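Local atomic coordinates of putative ABC transporter subunit, substrate-binding component (Rhodopseudomonas palustris, PDB entry 4EVQ), a protein that binds 4-hydroxybenzoate and probably delivers such benzoate derivatives to an ABC transporter as its solute-binding component. Residues Ser65-Gln79 with His91-Asp105. Residues are numbered along the deposited sequence; the frame is centred on the assembly and turned at random. Where two conformers were deposited one is given.
Sequences SAPPKATELTTKLIQ and HSGVAMAMVKIARED. With PHB (p-hydroxybenzoic acid), chain H; SO4 (sulfate ion), chain C.
Ile101 has CG1 anti to its carbonyl carbon (chi1 -64°) and an extended end, which carries CD1 across to helix 67-79. There it sits as a knob in the hole formed by Thr71, Thr74, Thr75 and Ile78. Ile101 CD1 lies 3.8 Å from Thr71 CG2, the two side chains crossing at about a right angle. In Thr74, OG1 likewise lies beside the backbone N (chi1 -58°). From there Thr74 OG1 donates to Ala70 O at 2.8 Å, and Thr74 N reaches the same oxygen from the other face of its plane. Thr74 OG1, its proton used on Ala70 O, also rests 3.3 Å from CG of Met98, a selenomethionine. Small groups meet where the helices come close: Ala70 CB is 3.6 Å from Ala97 CB.

At the N-terminal ends, Pro67 CG lies 3.6 Å from His91 CE1, oblique to the ring, while Ser65 O sits over one ring face. His91 N-caps helix 92-105 through two weak bonds from Gly93 N and Val94 N to ND1. No direct hydrogen bond joins the segments. One water links Ser65 OG to His91 N, and another links Thr71 OG1 to Ala97 O.

Ser92 N and OG hold the carboxylate of 4-hydroxybenzoate, OG at 2.6 Å from O2'. His91 also stacks on Tyr161, another ligand-binding residue. The two helices, roughly parallel at 33°, belong to successive beta-alpha-beta units of one lobe's mainly parallel sheet, in a periplasmic binding protein of the leucine-binding family. Leu22 of strand 17-23 packs against both Thr74 and Met98, Leu77 reaches strand 54-62, and Val99 packs on Val111 of strand 109-111.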
loop_
_atom_site.group_PDB
_atom_site.type_symbol
_atom_site.label_atom_id
_atom_site.label_comp_id
_atom_site.label_asym_id
_atom_site.label_seq_id
_atom_site.Cartn_x
_atom_site.Cartn_y
_atom_site.Cartn_z
ATOM N N SER A 65 -4.880 5.986 -12.663
ATOM C CA SER A 65 -5.245 4.620 -12.331
ATOM C C SER A 65 -5.841 3.871 -13.511
ATOM O O SER A 65 -6.780 3.065 -13.338
ATOM C CB SER A 65 -6.121 4.540 -11.100
ATOM O OG SER A 65 -5.443 5.138 -10.008
ATOM N N ALA A 66 -5.233 4.046 -14.695
ATOM C CA ALA A 66 -5.777 3.503 -15.956
ATOM C C ALA A 66 -4.799 2.548 -16.612
ATOM O O ALA A 66 -3.849 2.962 -17.307
ATOM C CB ALA A 66 -6.073 4.631 -16.903
ATOM N N PRO A 67 -5.006 1.249 -16.395
ATOM C CA PRO A 67 -4.044 0.297 -16.968
ATOM C C PRO A 67 -3.802 0.436 -18.488
ATOM O O PRO A 67 -2.680 0.210 -18.911
ATOM C CB PRO A 67 -4.602 -1.063 -16.547
ATOM C CG PRO A 67 -5.338 -0.780 -15.272
ATOM C CD PRO A 67 -5.939 0.601 -15.450
ATOM N N PRO A 68 -4.797 0.853 -19.275
ATOM C CA PRO A 68 -4.547 0.980 -20.714
ATOM C C PRO A 68 -3.490 2.025 -21.065
ATOM O O PRO A 68 -2.973 1.960 -22.196
ATOM C CB PRO A 68 -5.926 1.391 -21.254
ATOM C CG PRO A 68 -6.860 0.770 -20.314
ATOM C CD PRO A 68 -6.230 1.017 -18.965
ATOM N N LYS A 69 -3.208 2.962 -20.158
ATOM C CA LYS A 69 -2.184 3.974 -20.419
ATOM C C LYS A 69 -0.832 3.652 -19.832
ATOM O O LYS A 69 0.124 4.407 -20.030
ATOM C CB LYS A 69 -2.656 5.325 -19.901
ATOM C CG LYS A 69 -3.967 5.767 -20.556
ATOM C CD LYS A 69 -4.290 7.194 -20.220
ATOM C CE LYS A 69 -5.359 7.753 -21.153
ATOM N NZ LYS A 69 -5.697 9.169 -20.858
ATOM N N ALA A 70 -0.747 2.580 -19.045
ATOM C CA ALA A 70 0.425 2.316 -18.250
ATOM C C ALA A 70 1.670 2.119 -19.089
ATOM O O ALA A 70 2.716 2.647 -18.748
ATOM C CB ALA A 70 0.195 1.103 -17.349
ATOM N N THR A 71 1.577 1.369 -20.177
ATOM C CA THR A 71 2.779 1.141 -21.011
ATOM C C THR A 71 3.317 2.430 -21.594
ATOM O O THR A 71 4.510 2.698 -21.546
ATOM C CB THR A 71 2.457 0.158 -22.115
ATOM O OG1 THR A 71 2.213 -1.117 -21.488
ATOM C CG2 THR A 71 3.599 0.008 -23.144
ATOM N N GLU A 72 2.429 3.251 -22.131
ATOM C CA GLU A 72 2.880 4.466 -22.797
ATOM C C GLU A 72 3.434 5.484 -21.801
ATOM O O GLU A 72 4.416 6.164 -22.077
ATOM C CB GLU A 72 1.743 5.045 -23.650
ATOM C CG GLU A 72 0.602 5.627 -22.842
ATOM C CD GLU A 72 -0.674 5.914 -23.626
ATOM O OE1 GLU A 72 -1.417 4.955 -23.964
ATOM O OE2 GLU A 72 -0.978 7.111 -23.847
ATOM N N LEU A 73 2.845 5.567 -20.615
ATOM C CA LEU A 73 3.339 6.495 -19.592
ATOM C C LEU A 73 4.661 6.048 -19.002
ATOM O O LEU A 73 5.568 6.867 -18.803
ATOM C CB LEU A 73 2.281 6.738 -18.522
ATOM C CG LEU A 73 1.021 7.419 -19.070
ATOM C CD1 LEU A 73 0.024 7.528 -17.959
ATOM C CD2 LEU A 73 1.335 8.806 -19.669
ATOM N N THR A 74 4.814 4.747 -18.781
ATOM C CA THR A 74 6.085 4.217 -18.301
ATOM C C THR A 74 7.195 4.429 -19.328
ATOM O O THR A 74 8.293 4.852 -18.983
ATOM C CB THR A 74 5.955 2.728 -17.981
ATOM O OG1 THR A 74 4.937 2.544 -17.000
ATOM C CG2 THR A 74 7.241 2.181 -17.401
ATOM N N THR A 75 6.880 4.200 -20.599
ATOM C CA THR A 75 7.849 4.447 -21.659
ATOM C C THR A 75 8.229 5.926 -21.718
ATOM O O THR A 75 9.428 6.226 -21.861
ATOM C CB THR A 75 7.292 3.947 -22.981
ATOM O OG1 THR A 75 7.091 2.526 -22.874
ATOM C CG2 THR A 75 8.265 4.232 -24.128
ATOM N N LYS A 76 7.253 6.837 -21.611
ATOM C CA LYS A 76 7.565 8.290 -21.556
ATOM C C LYS A 76 8.582 8.583 -20.436
ATOM O O LYS A 76 9.563 9.291 -20.636
ATOM C CB LYS A 76 6.301 9.157 -21.337
ATOM C CG LYS A 76 6.553 10.653 -20.909
ATOM C CD LYS A 76 5.219 11.424 -20.560
ATOM C CE LYS A 76 5.489 12.846 -20.127
ATOM N NZ LYS A 76 6.110 13.735 -21.198
ATOM N N LEU A 77 8.377 8.021 -19.265
ATOM C CA LEU A 77 9.230 8.325 -18.135
ATOM C C LEU A 77 10.633 7.765 -18.328
ATOM O O LEU A 77 11.604 8.449 -18.024
ATOM C CB LEU A 77 8.679 7.742 -16.831
ATOM C CG LEU A 77 7.723 8.646 -16.126
ATOM C CD1 LEU A 77 7.191 7.928 -14.904
ATOM C CD2 LEU A 77 8.372 9.952 -15.729
ATOM N N ILE A 78 10.739 6.523 -18.810
ATOM C CA ILE A 78 12.042 5.897 -18.949
ATOM C C ILE A 78 12.785 6.449 -20.155
ATOM O O ILE A 78 13.972 6.753 -20.053
ATOM C CB ILE A 78 11.910 4.342 -19.039
ATOM C CG1 ILE A 78 11.330 3.763 -17.741
ATOM C CG2 ILE A 78 13.272 3.673 -19.397
ATOM C CD1 ILE A 78 11.018 2.260 -17.840
ATOM N N GLN A 79 12.100 6.576 -21.293
ATOM C CA GLN A 79 12.758 6.953 -22.544
ATOM C C GLN A 79 12.746 8.470 -22.745
ATOM O O GLN A 79 13.799 9.088 -22.801
ATOM C CB GLN A 79 12.110 6.243 -23.734
ATOM C CG GLN A 79 11.708 4.796 -23.482
ATOM C CD GLN A 79 12.772 3.764 -23.728
ATOM O OE1 GLN A 79 13.841 3.746 -23.095
ATOM N NE2 GLN A 79 12.473 2.851 -24.648
ATOM N N HIS A 91 -2.250 1.720 -8.193
ATOM C CA HIS A 91 -3.183 0.701 -8.708
ATOM C C HIS A 91 -2.414 -0.504 -9.258
ATOM O O HIS A 91 -1.507 -0.337 -10.065
ATOM C CB HIS A 91 -4.028 1.389 -9.793
ATOM C CG HIS A 91 -5.112 0.550 -10.405
ATOM N ND1 HIS A 91 -4.863 -0.490 -11.275
ATOM C CD2 HIS A 91 -6.456 0.699 -10.382
ATOM C CE1 HIS A 91 -6.009 -0.971 -11.727
ATOM N NE2 HIS A 91 -6.993 -0.281 -11.183
ATOM N N SER A 92 -2.756 -1.687 -8.787
ATOM C CA SER A 92 -2.022 -2.890 -9.143
ATOM C C SER A 92 -2.007 -3.201 -10.612
ATOM O O SER A 92 -1.035 -3.750 -11.103
ATOM C CB SER A 92 -2.589 -4.107 -8.418
ATOM O OG SER A 92 -2.131 -4.224 -7.095
ATOM N N GLY A 93 -3.083 -2.909 -11.327
ATOM C CA GLY A 93 -3.085 -3.155 -12.759
ATOM C C GLY A 93 -2.107 -2.238 -13.503
ATOM O O GLY A 93 -1.397 -2.703 -14.403
ATOM N N VAL A 94 -2.058 -0.960 -13.145
ATOM C CA VAL A 94 -1.044 -0.076 -13.737
ATOM C C VAL A 94 0.341 -0.545 -13.355
ATOM O O VAL A 94 1.239 -0.604 -14.200
ATOM C CB VAL A 94 -1.247 1.381 -13.255
ATOM C CG1 VAL A 94 -0.187 2.349 -13.817
ATOM C CG2 VAL A 94 -2.628 1.869 -13.575
ATOM N N ALA A 95 0.546 -0.858 -12.085
ATOM C CA ALA A 95 1.866 -1.241 -11.607
ATOM C C ALA A 95 2.409 -2.475 -12.267
ATOM O O ALA A 95 3.625 -2.533 -12.549
ATOM C CB ALA A 95 1.853 -1.421 -10.114
HETATM N N MSE A 96 1.581 -3.464 -12.549
HETATM C CA MSE A 96 2.132 -4.670 -13.156
HETATM C C MSE A 96 2.600 -4.390 -14.598
HETATM O O MSE A 96 3.606 -4.945 -15.070
HETATM C CB MSE A 96 1.155 -5.845 -13.072
HETATM C CG MSE A 96 -0.074 -5.703 -13.867
HETATM SE SE MSE A 96 -1.175 -7.298 -13.602
HETATM C CE MSE A 96 -1.722 -7.060 -11.774
ATOM N N ALA A 97 1.922 -3.495 -15.293
ATOM C CA ALA A 97 2.359 -3.122 -16.633
ATOM C C ALA A 97 3.628 -2.293 -16.561
ATOM O O ALA A 97 4.522 -2.432 -17.420
ATOM C CB ALA A 97 1.233 -2.342 -17.296
HETATM N N MSE A 98 3.735 -1.449 -15.555
HETATM C CA MSE A 98 4.938 -0.623 -15.367
HETATM C C MSE A 98 6.118 -1.503 -15.067
HETATM O O MSE A 98 7.192 -1.327 -15.669
HETATM C CB MSE A 98 4.699 0.367 -14.208
HETATM C CG MSE A 98 5.798 1.358 -13.995
HETATM SE SE MSE A 98 5.839 2.133 -12.204
HETATM C CE MSE A 98 6.678 0.615 -11.354
ATOM N N VAL A 99 5.989 -2.422 -14.134
ATOM C CA VAL A 99 7.094 -3.285 -13.746
ATOM C C VAL A 99 7.499 -4.202 -14.886
ATOM O O VAL A 99 8.687 -4.481 -15.034
ATOM C CB VAL A 99 6.713 -4.106 -12.499
ATOM C CG1 VAL A 99 7.728 -5.225 -12.247
ATOM C CG2 VAL A 99 6.611 -3.212 -11.316
ATOM N N LYS A 100 6.572 -4.607 -15.746
ATOM C CA LYS A 100 6.920 -5.469 -16.858
ATOM C C LYS A 100 7.964 -4.781 -17.729
ATOM O O LYS A 100 8.901 -5.420 -18.228
ATOM C CB LYS A 100 5.682 -5.832 -17.682
ATOM C CG LYS A 100 5.951 -6.735 -18.835
ATOM C CD LYS A 100 4.633 -7.198 -19.502
ATOM C CE LYS A 100 4.933 -8.166 -20.677
ATOM N NZ LYS A 100 3.673 -8.703 -21.254
ATOM N N ILE A 101 7.822 -3.495 -17.988
ATOM C CA ILE A 101 8.820 -2.725 -18.739
ATOM C C ILE A 101 10.050 -2.440 -17.918
ATOM O O ILE A 101 11.174 -2.601 -18.381
ATOM C CB ILE A 101 8.171 -1.377 -19.147
ATOM C CG1 ILE A 101 7.014 -1.627 -20.104
ATOM C CG2 ILE A 101 9.192 -0.433 -19.760
ATOM C CD1 ILE A 101 6.117 -0.482 -20.276
ATOM N N ALA A 102 9.884 -1.967 -16.701
ATOM C CA ALA A 102 11.007 -1.569 -15.902
ATOM C C ALA A 102 11.955 -2.719 -15.631
ATOM O O ALA A 102 13.173 -2.505 -15.630
ATOM C CB ALA A 102 10.531 -0.924 -14.585
ATOM N N ARG A 103 11.447 -3.931 -15.433
ATOM C CA ARG A 103 12.309 -5.063 -15.139
ATOM C C ARG A 103 13.214 -5.402 -16.332
ATOM O O ARG A 103 14.311 -5.910 -16.134
ATOM C CB ARG A 103 11.482 -6.254 -14.695
ATOM C CG ARG A 103 10.675 -6.860 -15.744
ATOM C CD ARG A 103 9.752 -7.935 -15.163
ATOM N NE ARG A 103 10.486 -8.969 -14.416
ATOM C CZ ARG A 103 11.141 -10.000 -14.962
ATOM N NH1 ARG A 103 11.737 -10.885 -14.173
ATOM N NH2 ARG A 103 11.212 -10.165 -16.283
ATOM N N GLU A 104 12.798 -5.083 -17.545
ATOM C CA GLU A 104 13.629 -5.367 -18.718
ATOM C C GLU A 104 14.606 -4.246 -18.911
ATOM O O GLU A 104 15.673 -4.469 -19.472
ATOM C CB GLU A 104 12.753 -5.506 -19.930
ATOM C CG GLU A 104 11.846 -6.746 -19.880
ATOM C CD GLU A 104 12.550 -8.094 -19.981
ATOM O OE1 GLU A 104 13.795 -8.129 -20.052
ATOM O OE2 GLU A 104 11.841 -9.124 -20.069
ATOM N N ASP A 105 14.267 -3.033 -18.501
ATOM C CA ASP A 105 15.127 -1.883 -18.742
ATOM C C ASP A 105 16.303 -1.815 -17.763
ATOM O O ASP A 105 17.414 -1.455 -18.147
ATOM C CB ASP A 105 14.300 -0.607 -18.631
ATOM C CG ASP A 105 15.124 0.610 -18.819
ATOM O OD1 ASP A 105 15.373 0.971 -19.989
ATOM O OD2 ASP A 105 15.582 1.190 -17.822
HETATM C "C1'" PHB H . -3.723 -1.637 -5.399
HETATM O "O1'" PHB H . -4.353 -1.508 -6.473
HETATM O "O2'" PHB H . -2.703 -2.425 -5.283
HETATM C C1 PHB H . -4.090 -0.888 -4.180
HETATM C C2 PHB H . -4.788 0.314 -4.303
HETATM C C3 PHB H . -5.153 1.013 -3.163
HETATM C C4 PHB H . -4.844 0.516 -1.939
HETATM C C5 PHB H . -4.132 -0.661 -1.793
HETATM C C6 PHB H . -3.779 -1.342 -2.920
HETATM O O4 PHB H . -5.193 1.179 -0.821
HETATM S S SO4 C . 7.111 17.452 -19.853
HETATM O O1 SO4 C . 6.192 18.423 -19.223
HETATM O O2 SO4 C . 7.763 17.906 -21.088
HETATM O O3 SO4 C . 8.082 16.833 -18.946
HETATM O O4 SO4 C . 6.174 16.414 -20.235
HETATM O O HOH W 1 -2.626 4.311 -9.674
HETATM O O HOH W 2 3.728 -3.145 -19.984
HETATM O O HOH W 3 16.593 2.888 -21.234
#